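Local coordinates for protein mandelate racemase / muconate lactonizing enzyme (Burkholderia pseudomallei, PDB 2POD) that is of unknown specific function but belongs to the enolase superfamily, binds a sodium ion in its barrel and may act as a lyase, at residues Y190-S195 against S223-P228; A164-D169 against S348-Y353; E14-L19 against D354-D359; P321-C324 against V329-A332. All blocks are in the same frame, centred on the assembly; numbering follows the deposited sequence.

Contact 1: Y190-S195 against S223-P228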
loop_
_atom_site.group_PDB
_atom_site.type_symbol
_atom_site.label_atom_id
_atom_site.label_comp_id
_atom_site.label_asym_id
_atom_site.label_seq_id
_atom_site.Cartn_x
_atom_site.Cartn_y
_atom_site.Cartn_z
ATOM N N TYR B 190 -21.659 -21.680 -1.709
ATOM C CA TYR B 190 -20.374 -21.877 -2.371
ATOM C C TYR B 190 -20.504 -22.235 -3.840
ATOM O O TYR B 190 -19.504 -22.281 -4.552
ATOM C CB TYR B 190 -19.516 -22.900 -1.628
ATOM C CG TYR B 190 -19.076 -22.416 -0.270
ATOM C CD1 TYR B 190 -19.736 -22.833 0.885
ATOM C CD2 TYR B 190 -18.006 -21.529 -0.138
ATOM C CE1 TYR B 190 -19.341 -22.388 2.137
ATOM C CE2 TYR B 190 -17.598 -21.078 1.116
ATOM C CZ TYR B 190 -18.275 -21.506 2.244
ATOM O OH TYR B 190 -17.880 -21.062 3.484
ATOM N N TYR B 191 -21.737 -22.456 -4.294
ATOM C CA TYR B 191 -21.989 -22.966 -5.643
ATOM C C TYR B 191 -23.366 -22.580 -6.165
ATOM O O TYR B 191 -24.378 -22.754 -5.480
ATOM C CB TYR B 191 -21.796 -24.496 -5.703
ATOM C CG TYR B 191 -22.065 -25.102 -7.063
ATOM C CD1 TYR B 191 -23.219 -25.854 -7.302
ATOM C CD2 TYR B 191 -21.170 -24.916 -8.115
ATOM C CE1 TYR B 191 -23.472 -26.399 -8.554
ATOM C CE2 TYR B 191 -21.414 -25.462 -9.370
ATOM C CZ TYR B 191 -22.561 -26.202 -9.582
ATOM O OH TYR B 191 -22.791 -26.732 -10.827
ATOM N N ILE B 192 -23.388 -22.057 -7.388
ATOM C CA ILE B 192 -24.590 -22.046 -8.217
ATOM C C ILE B 192 -24.311 -22.705 -9.578
ATOM O O ILE B 192 -23.282 -22.447 -10.211
ATOM C CB ILE B 192 -25.209 -20.608 -8.336
ATOM C CG1 ILE B 192 -26.544 -20.627 -9.100
ATOM C CG2 ILE B 192 -24.198 -19.596 -8.903
ATOM C CD1 ILE B 192 -27.503 -19.491 -8.754
ATOM N N SER B 193 -25.214 -23.585 -10.003
ATOM C CA SER B 193 -25.138 -24.179 -11.338
ATOM C C SER B 193 -25.512 -23.145 -12.396
ATOM O O SER B 193 -26.250 -22.201 -12.109
ATOM C CB SER B 193 -26.043 -25.417 -11.431
ATOM O OG SER B 193 -27.355 -25.085 -11.865
ATOM N N LYS B 194 -24.996 -23.332 -13.609
ATOM C CA LYS B 194 -25.221 -22.406 -14.732
ATOM C C LYS B 194 -26.687 -22.336 -15.168
ATOM O O LYS B 194 -27.141 -21.305 -15.670
ATOM C CB LYS B 194 -24.347 -22.800 -15.926
ATOM C CG LYS B 194 -23.068 -21.977 -16.071
ATOM C CD LYS B 194 -21.867 -22.851 -16.414
ATOM C CE LYS B 194 -21.584 -22.867 -17.906
ATOM N NZ LYS B 194 -20.972 -24.161 -18.319
ATOM N N SER B 195 -27.415 -23.433 -14.967
ATOM C CA SER B 195 -28.822 -23.516 -15.333
ATOM C C SER B 195 -29.735 -22.933 -14.252
ATOM O O SER B 195 -30.748 -22.303 -14.565
ATOM C CB SER B 195 -29.208 -24.963 -15.683
ATOM O OG SER B 195 -29.352 -25.775 -14.526
ATOM N N SER B 223 -26.820 -11.730 2.195
ATOM C CA SER B 223 -25.516 -12.211 2.710
ATOM C C SER B 223 -25.278 -13.717 2.527
ATOM O O SER B 223 -24.535 -14.332 3.288
ATOM C CB SER B 223 -25.298 -11.801 4.181
ATOM O OG SER B 223 -25.499 -10.414 4.382
ATOM N N LEU B 224 -25.907 -14.303 1.513
ATOM C CA LEU B 224 -26.043 -15.763 1.421
ATOM C C LEU B 224 -24.907 -16.405 0.627
ATOM O O LEU B 224 -24.696 -17.612 0.689
ATOM C CB LEU B 224 -27.401 -16.147 0.815
ATOM C CG LEU B 224 -28.659 -15.970 1.674
ATOM C CD1 LEU B 224 -29.920 -16.214 0.853
ATOM C CD2 LEU B 224 -28.630 -16.882 2.898
ATOM N N TRP B 225 -24.167 -15.587 -0.110
ATOM C CA TRP B 225 -23.200 -16.101 -1.062
ATOM C C TRP B 225 -21.769 -15.857 -0.623
ATOM O O TRP B 225 -21.455 -14.832 -0.030
ATOM C CB TRP B 225 -23.469 -15.507 -2.438
ATOM C CG TRP B 225 -24.794 -15.959 -2.995
ATOM C CD1 TRP B 225 -25.960 -15.245 -3.033
ATOM C CD2 TRP B 225 -25.088 -17.240 -3.564
ATOM N NE1 TRP B 225 -26.953 -15.997 -3.609
ATOM C CE2 TRP B 225 -26.447 -17.227 -3.941
ATOM C CE3 TRP B 225 -24.328 -18.396 -3.805
ATOM C CZ2 TRP B 225 -27.071 -18.330 -4.544
ATOM C CZ3 TRP B 225 -24.945 -19.492 -4.399
ATOM C CH2 TRP B 225 -26.306 -19.449 -4.766
ATOM N N ASN B 226 -20.903 -16.820 -0.905
ATOM C CA ASN B 226 -19.476 -16.612 -0.758
ATOM C C ASN B 226 -18.877 -16.186 -2.082
ATOM O O ASN B 226 -19.622 -15.971 -3.042
ATOM C CB ASN B 226 -18.807 -17.856 -0.185
ATOM C CG ASN B 226 -19.107 -18.037 1.280
ATOM O OD1 ASN B 226 -18.430 -17.470 2.147
ATOM N ND2 ASN B 226 -20.137 -18.823 1.573
ATOM N N LEU B 227 -17.553 -16.046 -2.137
ATOM C CA LEU B 227 -16.940 -15.226 -3.172
ATOM C C LEU B 227 -17.079 -15.688 -4.634
ATOM O O LEU B 227 -17.621 -14.928 -5.437
ATOM C CB LEU B 227 -15.522 -14.781 -2.811
ATOM C CG LEU B 227 -14.899 -13.747 -3.745
ATOM C CD1 LEU B 227 -15.390 -12.331 -3.460
ATOM C CD2 LEU B 227 -13.394 -13.831 -3.656
ATOM N N PRO B 228 -16.614 -16.920 -4.983
ATOM C CA PRO B 228 -16.792 -17.327 -6.394
ATOM C C PRO B 228 -18.220 -17.305 -6.989
ATOM O O PRO B 228 -18.387 -16.749 -8.085
ATOM C CB PRO B 228 -16.147 -18.722 -6.471
ATOM C CG PRO B 228 -15.307 -18.830 -5.253
ATOM C CD PRO B 228 -15.921 -17.966 -4.199
#

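Contact 2: A164-D169 against S348-Y353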
loop_
_atom_site.group_PDB
_atom_site.type_symbol
_atom_site.label_atom_id
_atom_site.label_comp_id
_atom_site.label_asym_id
_atom_site.label_seq_id
_atom_site.Cartn_x
_atom_site.Cartn_y
_atom_site.Cartn_z
ATOM N N ALA B 164 -44.210 -5.391 -11.898
ATOM C CA ALA B 164 -43.539 -4.198 -12.395
ATOM C C ALA B 164 -44.517 -3.172 -12.964
ATOM O O ALA B 164 -44.508 -2.009 -12.557
ATOM C CB ALA B 164 -42.500 -4.585 -13.432
ATOM N N LEU B 165 -45.374 -3.620 -13.884
ATOM C CA LEU B 165 -46.417 -2.784 -14.494
ATOM C C LEU B 165 -47.392 -2.201 -13.469
ATOM O O LEU B 165 -47.812 -1.044 -13.580
ATOM C CB LEU B 165 -47.180 -3.581 -15.555
ATOM C CG LEU B 165 -46.446 -3.879 -16.870
ATOM C CD1 LEU B 165 -47.120 -5.032 -17.615
ATOM C CD2 LEU B 165 -46.341 -2.632 -17.762
ATOM N N ASP B 166 -47.724 -3.010 -12.467
ATOM C CA ASP B 166 -48.584 -2.605 -11.363
ATOM C C ASP B 166 -47.944 -1.534 -10.468
ATOM O O ASP B 166 -48.617 -0.583 -10.059
ATOM C CB ASP B 166 -48.989 -3.844 -10.549
ATOM C CG ASP B 166 -49.844 -3.511 -9.344
ATOM O OD1 ASP B 166 -49.634 -4.156 -8.298
ATOM O OD2 ASP B 166 -50.725 -2.625 -9.436
ATOM N N LEU B 167 -46.654 -1.682 -10.173
ATOM C CA LEU B 167 -45.932 -0.678 -9.387
ATOM C C LEU B 167 -45.765 0.641 -10.129
ATOM O O LEU B 167 -45.859 1.712 -9.528
ATOM C CB LEU B 167 -44.570 -1.205 -8.934
ATOM C CG LEU B 167 -44.613 -2.198 -7.776
ATOM C CD1 LEU B 167 -43.365 -3.032 -7.753
ATOM C CD2 LEU B 167 -44.835 -1.508 -6.435
ATOM N N LEU B 168 -45.532 0.549 -11.436
ATOM C CA LEU B 168 -45.410 1.717 -12.298
ATOM C C LEU B 168 -46.709 2.525 -12.409
ATOM O O LEU B 168 -46.665 3.750 -12.560
ATOM C CB LEU B 168 -44.924 1.293 -13.684
ATOM C CG LEU B 168 -44.288 2.368 -14.567
ATOM C CD1 LEU B 168 -42.817 2.550 -14.224
ATOM C CD2 LEU B 168 -44.463 2.010 -16.032
ATOM N N ASP B 169 -47.851 1.839 -12.325
ATOM C CA ASP B 169 -49.167 2.484 -12.348
ATOM C C ASP B 169 -49.442 3.342 -11.112
ATOM O O ASP B 169 -50.080 4.391 -11.215
ATOM C CB ASP B 169 -50.279 1.444 -12.514
ATOM C CG ASP B 169 -51.294 1.830 -13.584
ATOM O OD1 ASP B 169 -51.763 2.991 -13.599
ATOM O OD2 ASP B 169 -51.628 0.960 -14.416
ATOM N N SER B 348 -39.764 1.090 1.445
ATOM C CA SER B 348 -41.075 0.799 2.010
ATOM C C SER B 348 -41.655 -0.466 1.381
ATOM O O SER B 348 -41.246 -0.874 0.287
ATOM C CB SER B 348 -42.021 1.982 1.800
ATOM O OG SER B 348 -42.408 2.097 0.436
ATOM N N VAL B 349 -42.596 -1.090 2.088
ATOM C CA VAL B 349 -43.275 -2.297 1.610
ATOM C C VAL B 349 -44.787 -2.050 1.604
ATOM O O VAL B 349 -45.382 -1.838 2.657
ATOM C CB VAL B 349 -42.944 -3.522 2.505
ATOM C CG1 VAL B 349 -43.528 -4.800 1.919
ATOM C CG2 VAL B 349 -41.450 -3.679 2.661
ATOM N N ARG B 350 -45.397 -2.071 0.420
ATOM C CA ARG B 350 -46.804 -1.686 0.269
ATOM C C ARG B 350 -47.793 -2.618 0.971
ATOM O O ARG B 350 -48.802 -2.160 1.509
ATOM C CB ARG B 350 -47.177 -1.438 -1.199
ATOM C CG ARG B 350 -46.983 -2.630 -2.119
ATOM C CD ARG B 350 -47.349 -2.298 -3.548
ATOM N NE ARG B 350 -47.393 -3.513 -4.357
ATOM C CZ ARG B 350 -47.938 -3.602 -5.567
ATOM N NH1 ARG B 350 -48.490 -2.541 -6.138
ATOM N NH2 ARG B 350 -47.928 -4.763 -6.206
ATOM N N ALA B 351 -47.465 -3.911 1.007
ATOM C CA ALA B 351 -48.200 -4.908 1.800
ATOM C C ALA B 351 -48.158 -4.652 3.311
ATOM O O ALA B 351 -48.942 -5.230 4.068
ATOM C CB ALA B 351 -47.683 -6.308 1.492
ATOM N N PHE B 352 -47.237 -3.796 3.744
ATOM C CA PHE B 352 -47.073 -3.492 5.159
ATOM C C PHE B 352 -47.851 -2.220 5.504
ATOM O O PHE B 352 -48.694 -2.236 6.408
ATOM C CB PHE B 352 -45.587 -3.330 5.511
ATOM C CG PHE B 352 -44.828 -4.631 5.675
ATOM C CD1 PHE B 352 -45.231 -5.804 5.032
ATOM C CD2 PHE B 352 -43.675 -4.666 6.461
ATOM C CE1 PHE B 352 -44.515 -6.990 5.188
ATOM C CE2 PHE B 352 -42.948 -5.850 6.619
ATOM C CZ PHE B 352 -43.371 -7.014 5.980
ATOM N N TYR B 353 -47.582 -1.132 4.775
ATOM C CA TYR B 353 -48.226 0.160 5.047
ATOM C C TYR B 353 -49.683 0.321 4.600
ATOM O O TYR B 353 -50.425 1.107 5.194
ATOM C CB TYR B 353 -47.350 1.368 4.654
ATOM C CG TYR B 353 -47.063 1.529 3.173
ATOM C CD1 TYR B 353 -48.042 1.986 2.288
ATOM C CD2 TYR B 353 -45.798 1.258 2.662
ATOM C CE1 TYR B 353 -47.776 2.138 0.934
ATOM C CE2 TYR B 353 -45.523 1.410 1.310
ATOM C CZ TYR B 353 -46.513 1.845 0.452
ATOM O OH TYR B 353 -46.238 1.995 -0.886
#

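Contact 3: E14-L19 against D354-D359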
loop_
_atom_site.group_PDB
_atom_site.type_symbol
_atom_site.label_atom_id
_atom_site.label_comp_id
_atom_site.label_asym_id
_atom_site.label_seq_id
_atom_site.Cartn_x
_atom_site.Cartn_y
_atom_site.Cartn_z
ATOM N N GLU B 14 -47.557 -11.132 20.150
ATOM C CA GLU B 14 -47.320 -12.490 19.642
ATOM C C GLU B 14 -47.795 -12.765 18.217
ATOM O O GLU B 14 -47.388 -13.757 17.607
ATOM C CB GLU B 14 -47.766 -13.590 20.610
ATOM C CG GLU B 14 -49.017 -13.313 21.407
ATOM C CD GLU B 14 -49.448 -14.518 22.224
ATOM O OE1 GLU B 14 -48.749 -14.865 23.206
ATOM O OE2 GLU B 14 -50.484 -15.121 21.873
ATOM N N GLU B 15 -48.624 -11.877 17.682
ATOM C CA GLU B 15 -48.981 -11.909 16.264
ATOM C C GLU B 15 -47.829 -11.490 15.353
ATOM O O GLU B 15 -47.735 -11.957 14.212
ATOM C CB GLU B 15 -50.224 -11.057 15.971
ATOM C CG GLU B 15 -50.477 -9.926 16.959
ATOM C CD GLU B 15 -51.413 -10.318 18.102
ATOM O OE1 GLU B 15 -50.962 -10.298 19.268
ATOM O OE2 GLU B 15 -52.592 -10.642 17.835
ATOM N N PHE B 16 -46.968 -10.603 15.856
ATOM C CA PHE B 16 -45.716 -10.248 15.177
ATOM C C PHE B 16 -44.520 -10.491 16.100
ATOM O O PHE B 16 -44.005 -9.554 16.714
ATOM C CB PHE B 16 -45.749 -8.791 14.694
ATOM C CG PHE B 16 -47.072 -8.372 14.114
ATOM C CD1 PHE B 16 -47.423 -8.735 12.817
ATOM C CD2 PHE B 16 -47.973 -7.619 14.870
ATOM C CE1 PHE B 16 -48.655 -8.359 12.273
ATOM C CE2 PHE B 16 -49.206 -7.232 14.336
ATOM C CZ PHE B 16 -49.547 -7.603 13.035
ATOM N N PRO B 17 -44.090 -11.764 16.222
ATOM C CA PRO B 17 -43.145 -12.139 17.281
ATOM C C PRO B 17 -41.702 -11.638 17.087
ATOM O O PRO B 17 -40.911 -11.681 18.030
ATOM C CB PRO B 17 -43.209 -13.672 17.287
ATOM C CG PRO B 17 -43.626 -14.044 15.903
ATOM C CD PRO B 17 -44.480 -12.920 15.388
ATOM N N ASN B 18 -41.367 -11.153 15.895
ATOM C CA ASN B 18 -40.072 -10.493 15.684
ATOM C C ASN B 18 -40.027 -9.047 16.184
ATOM O O ASN B 18 -38.946 -8.477 16.363
ATOM C CB ASN B 18 -39.663 -10.548 14.214
ATOM C CG ASN B 18 -39.222 -11.925 13.776
ATOM O OD1 ASN B 18 -39.551 -12.365 12.675
ATOM N ND2 ASN B 18 -38.456 -12.607 14.625
ATOM N N LEU B 19 -41.203 -8.469 16.414
ATOM C CA LEU B 19 -41.351 -7.044 16.666
ATOM C C LEU B 19 -41.214 -6.717 18.143
ATOM O O LEU B 19 -41.740 -7.426 19.002
ATOM C CB LEU B 19 -42.704 -6.565 16.139
ATOM C CG LEU B 19 -43.124 -5.095 16.114
ATOM C CD1 LEU B 19 -42.250 -4.262 15.192
ATOM C CD2 LEU B 19 -44.557 -5.055 15.639
ATOM N N ASP B 354 -50.085 -0.400 3.553
ATOM C CA ASP B 354 -51.516 -0.549 3.236
ATOM C C ASP B 354 -52.140 -1.722 3.996
ATOM O O ASP B 354 -53.366 -1.837 4.071
ATOM C CB ASP B 354 -51.767 -0.705 1.727
ATOM C CG ASP B 354 -51.126 0.404 0.893
ATOM O OD1 ASP B 354 -51.395 1.601 1.142
ATOM O OD2 ASP B 354 -50.361 0.069 -0.038
ATOM N N GLY B 355 -51.294 -2.580 4.563
ATOM C CA GLY B 355 -51.751 -3.760 5.284
ATOM C C GLY B 355 -51.666 -3.619 6.791
ATOM O O GLY B 355 -52.339 -2.770 7.378
ATOM N N TRP B 356 -50.824 -4.448 7.408
ATOM C CA TRP B 356 -50.860 -4.690 8.851
ATOM C C TRP B 356 -50.371 -3.561 9.763
ATOM O O TRP B 356 -50.502 -3.663 10.987
ATOM C CB TRP B 356 -50.169 -6.013 9.204
ATOM C CG TRP B 356 -48.676 -6.066 8.942
ATOM C CD1 TRP B 356 -48.062 -6.481 7.793
ATOM C CD2 TRP B 356 -47.622 -5.724 9.857
ATOM N NE1 TRP B 356 -46.696 -6.406 7.932
ATOM C CE2 TRP B 356 -46.398 -5.945 9.187
ATOM C CE3 TRP B 356 -47.593 -5.240 11.172
ATOM C CZ2 TRP B 356 -45.157 -5.705 9.789
ATOM C CZ3 TRP B 356 -46.354 -5.006 11.773
ATOM C CH2 TRP B 356 -45.158 -5.236 11.078
ATOM N N TYR B 357 -49.817 -2.498 9.177
ATOM C CA TYR B 357 -49.387 -1.309 9.932
ATOM C C TYR B 357 -50.594 -0.528 10.460
ATOM O O TYR B 357 -50.523 0.092 11.529
ATOM C CB TYR B 357 -48.568 -0.356 9.049
ATOM C CG TYR B 357 -47.112 -0.703 8.777
ATOM C CD1 TYR B 357 -46.305 0.181 8.060
ATOM C CD2 TYR B 357 -46.540 -1.893 9.224
ATOM C CE1 TYR B 357 -44.979 -0.106 7.784
ATOM C CE2 TYR B 357 -45.205 -2.188 8.960
ATOM C CZ TYR B 357 -44.430 -1.286 8.237
ATOM O OH TYR B 357 -43.108 -1.562 7.957
ATOM N N ARG B 358 -51.692 -0.569 9.699
ATOM C CA ARG B 358 -52.773 0.423 9.781
ATOM C C ARG B 358 -53.514 0.409 11.117
ATOM O O ARG B 358 -54.001 1.445 11.575
ATOM C CB ARG B 358 -53.770 0.226 8.635
ATOM C CG ARG B 358 -53.212 0.516 7.249
ATOM C CD ARG B 358 -54.185 1.350 6.425
ATOM N NE ARG B 358 -53.488 2.268 5.524
ATOM C CZ ARG B 358 -53.053 3.483 5.858
ATOM N NH1 ARG B 358 -53.237 3.961 7.084
ATOM N NH2 ARG B 358 -52.427 4.227 4.956
ATOM N N ASP B 359 -53.577 -0.766 11.739
ATOM C CA ASP B 359 -54.340 -0.974 12.969
ATOM C C ASP B 359 -53.572 -0.523 14.202
ATOM O O ASP B 359 -54.167 -0.262 15.252
ATOM C CB ASP B 359 -54.722 -2.450 13.114
ATOM C CG ASP B 359 -55.026 -3.104 11.777
ATOM O OD1 ASP B 359 -54.083 -3.646 11.155
ATOM O OD2 ASP B 359 -56.201 -3.060 11.345
#

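Contact 4: P321-C324 against V329-A332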
loop_
_atom_site.group_PDB
_atom_site.type_symbol
_atom_site.label_atom_id
_atom_site.label_comp_id
_atom_site.label_asym_id
_atom_site.label_seq_id
_atom_site.Cartn_x
_atom_site.Cartn_y
_atom_site.Cartn_z
ATOM N N PRO B 321 -31.829 4.338 3.928
ATOM C CA PRO B 321 -32.309 3.686 5.151
ATOM C C PRO B 321 -33.241 2.489 4.926
ATOM O O PRO B 321 -34.123 2.530 4.061
ATOM C CB PRO B 321 -33.022 4.811 5.898
ATOM C CG PRO B 321 -32.497 6.070 5.269
ATOM C CD PRO B 321 -32.304 5.725 3.836
ATOM N N HIS B 322 -33.012 1.442 5.715
ATOM C CA HIS B 322 -33.731 0.175 5.654
ATOM C C HIS B 322 -35.035 0.278 6.435
ATOM O O HIS B 322 -35.047 0.767 7.569
ATOM C CB HIS B 322 -32.862 -0.923 6.289
ATOM C CG HIS B 322 -33.410 -2.308 6.139
ATOM N ND1 HIS B 322 -33.573 -3.165 7.206
ATOM C CD2 HIS B 322 -33.817 -2.992 5.045
ATOM C CE1 HIS B 322 -34.056 -4.318 6.775
ATOM N NE2 HIS B 322 -34.213 -4.238 5.466
ATOM N N ASP B 323 -36.127 -0.185 5.829
ATOM C CA ASP B 323 -37.288 -0.635 6.596
ATOM C C ASP B 323 -37.516 -2.134 6.435
ATOM O O ASP B 323 -36.832 -2.930 7.083
ATOM C CB ASP B 323 -38.553 0.164 6.250
ATOM C CG ASP B 323 -39.802 -0.372 6.961
ATOM O OD1 ASP B 323 -39.763 -0.585 8.202
ATOM O OD2 ASP B 323 -40.810 -0.609 6.258
ATOM N N CYS B 324 -38.476 -2.503 5.577
ATOM C CA CYS B 324 -39.126 -3.826 5.574
ATOM C C CYS B 324 -39.503 -4.423 6.945
ATOM O O CYS B 324 -39.586 -5.642 7.094
ATOM C CB CYS B 324 -38.300 -4.820 4.744
ATOM S SG CYS B 324 -39.204 -6.249 4.088
ATOM N N VAL B 329 -40.033 2.159 12.875
ATOM C CA VAL B 329 -38.782 2.188 12.106
ATOM C C VAL B 329 -38.949 2.882 10.752
ATOM O O VAL B 329 -38.128 3.723 10.395
ATOM C CB VAL B 329 -38.130 0.772 12.001
ATOM C CG1 VAL B 329 -37.155 0.664 10.836
ATOM C CG2 VAL B 329 -37.420 0.446 13.290
ATOM N N LEU B 330 -40.034 2.572 10.040
ATOM C CA LEU B 330 -40.342 3.205 8.745
ATOM C C LEU B 330 -40.518 4.719 8.870
ATOM O O LEU B 330 -40.181 5.469 7.961
ATOM C CB LEU B 330 -41.608 2.583 8.130
ATOM C CG LEU B 330 -41.954 2.669 6.629
ATOM C CD1 LEU B 330 -43.256 3.381 6.371
ATOM C CD2 LEU B 330 -40.868 3.198 5.697
ATOM N N THR B 331 -41.046 5.149 10.008
ATOM C CA THR B 331 -41.369 6.546 10.251
ATOM C C THR B 331 -40.109 7.315 10.609
ATOM O O THR B 331 -39.854 8.385 10.052
ATOM C CB THR B 331 -42.399 6.656 11.384
ATOM O OG1 THR B 331 -43.513 5.818 11.073
ATOM C CG2 THR B 331 -42.871 8.076 11.568
ATOM N N ALA B 332 -39.333 6.748 11.535
ATOM C CA ALA B 332 -38.046 7.290 11.965
ATOM C C ALA B 332 -37.009 7.357 10.840
ATOM O O ALA B 332 -36.240 8.316 10.762
ATOM C CB ALA B 332 -37.506 6.488 13.150
#

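Contact 1: Y190-S195 against S223-P228
The amide of N226 lies flat over one face of the Y190 ring, the two planes only 3° apart. Tracing N226 outward shows that the overlap is partial, with ND2 the atom carried over the ring. CB approaches the ring border, 3.7 Å from Y190 CE2, and CG then sits 3.4 Å from the same carbon. At the amide, OD1 stays beyond the rim, 3.9 Å from Y190 OH, while ND2 is drawn in to 3.3 Å from Y190 CZ. The N226 torsion (chi1 -73°) swings CG anti to the carbonyl carbon, which turns the amide to the tyrosine. N226 is the N-cap of helix 227-237, but its side chain makes no capping bond. Both segments belong to TIM-barrel connections that follow neighbouring parallel strands 174-177 and 216-220 and start helices 194-200 and 227-237; the first connection also holds short helix 181-184, and segment 223-228 begins just past the sodium ligand E220. W225 makes the other half, meeting a carbonyl oxygen and an aliphatic side chain. Y191 O lies in the plane of its indole, at the edge, 3.5 Å from W225 CZ3. I192 crosses the indole at about a right angle, with I192 CB 3.9 Å from W225 CH2, and also packs on I233. Y191 instead serves the second subunit, its OH hydrogen-bonded to D216 and its ring in cation-pi contact with R118, both of that subunit.

Contact 2: A164-D169 against S348-Y353
D166 and R350 form a salt bridge in which both terminal guanidinium nitrogens converge on one carboxylate oxygen. R350 NH2 stands 2.8 Å from D166 OD1 and R350 NH1 2.9 Å from D166 OD1, with N-H...O angles of 146° and 137°, the bent geometry expected when one acceptor is shared. D166 OD1 lies close to the guanidinium plane, yet the two planar groups are 51° apart. NH2 arrives on the anti side of OD1, somewhat out of the carboxylate plane, whereas NH1 comes from well above it, both from the same face. R350 gets this far because its chain is extended from CG to NE.

Van der Waals contact comes from L167. Its CD2 rests 3.6 Å above one face of the R350 guanidinium, offset toward the rim, and 3.9 Å from R350 CD.

The guanidinium has a second acidic partner, since R350 NE forms a salt bridge with D152. In the barrel, helix 160-170 leads to strand 174-177 and helix 350-356 follows strand 346-348; strand 117-122 runs between them, parallel to each, and its N121 touches L167 and accepts a hydrogen bond from the R350 backbone N.

Contact 3: E14-L19 against D354-D359
F16 lays its ring on the indole of W356, joining the connection of a beta hairpin, between strands 5-13 and 19-26, to residues 354-359, which continue from helix 350-356. The contact thus links the N-terminal domain of the enolase superfamily fold to the barrel domain. At the start of the loop, E14 is held by backbone hydrogen bonding to T393. E15 follows and contributes through its CB, which lies 4.2 Å above the face of the F16 ring opposite the tryptophan. The phenyl ring thus has the indole over one face and, more loosely and toward the rim, an aliphatic carbon over the other. F16 itself carries the contact: its ring and the six-membered ring of W356 form an offset stack, with centroids 4.4 Å apart and planes inclined by 25°. Tilt and offset together leave the approach uneven, F16 CE1 being 3.5 Å from W356 CE3 while the F16 CG end is farther off. The two side chains run past one another in opposite directions. W356 is set for this by chi1 of 66°, which places CG between its backbone N and carbonyl carbon. F16 also opens a type I beta turn, closed by L19 N donating to F16 O at 3.0 Å, and the reversal brings L19 back to the same indole. L19 also packs on E35 and F37 of strand 31-37. The indole has further company, as F352 meets it edge-to-face and Y357 CD2 covers the face not used by F16. L19 CD2 approaches the indole at its edge, near the ring plane, 4.3 Å from W356 CZ3.

Contact 4: P321-C324 against V329-A332
D323 and L330 cross at a slant, the carboxylate of the aspartate lying against the CB-CG part of the leucine. The closest approach puts D323 OD2 3.5 Å from L330 CG. D323 CG is 3.7 Å from L330 CB. Two torsions give this meeting: D323 carries CG anti to its backbone N (chi1 175°), directing the carboxylate at the helix, and L330 does likewise (chi1 -160°). V329 comes from the preceding helical position, its CG1 lying 3.9 Å from both H322 O and D323 OD1. The contacts are van der Waals ones, with carboxylate and carbonyl oxygens set largely against aliphatic carbon; the carboxylate has its hydrogen bonds elsewhere. D323 OD1 accepts from T325 N, forming an Asx turn, and D323 OD2 is hydrogen-bonded to Y357 OH, so each oxygen of this buried group has a partner. The segments are the loop leaving the C-terminal end of barrel strand 319-321 and the start of helix 327-339, a beta-alpha turn at the active-site end of the TIM barrel. H322 points elsewhere than D323: its side chain is about 3 Å from the bound sodium ion, touches E272, one of the ion's ligands, and is hydrogen-bonded through ND1 to D295. This pairing is consistent with the His-Asp dyad of mandelate racemase relatives. On the helix, V329 N donates to E35 OE1 of the N-terminal domain.

In the fold
All four contacts are largely buried, but they differ in depth and chemistry. Contact 4 is the most central, about 5 Å from the chain centre, and sets a carboxylate on aliphatic carbon beside the metal site. Contact 2 reaches outward to an exposed acid and is the one with a salt bridge. Contacts 2 and 3 share helix 350-356, where F352 O probably accepts a hydrogen bond from Y357 N at 3.0 Å. Contact 3, purely aromatic and apolar, joins two domains, and its Y357 also touches contact 4. Contact 1 touches none of the others, its nearest atoms being about 11 Å from contact 4, and borders the second subunit.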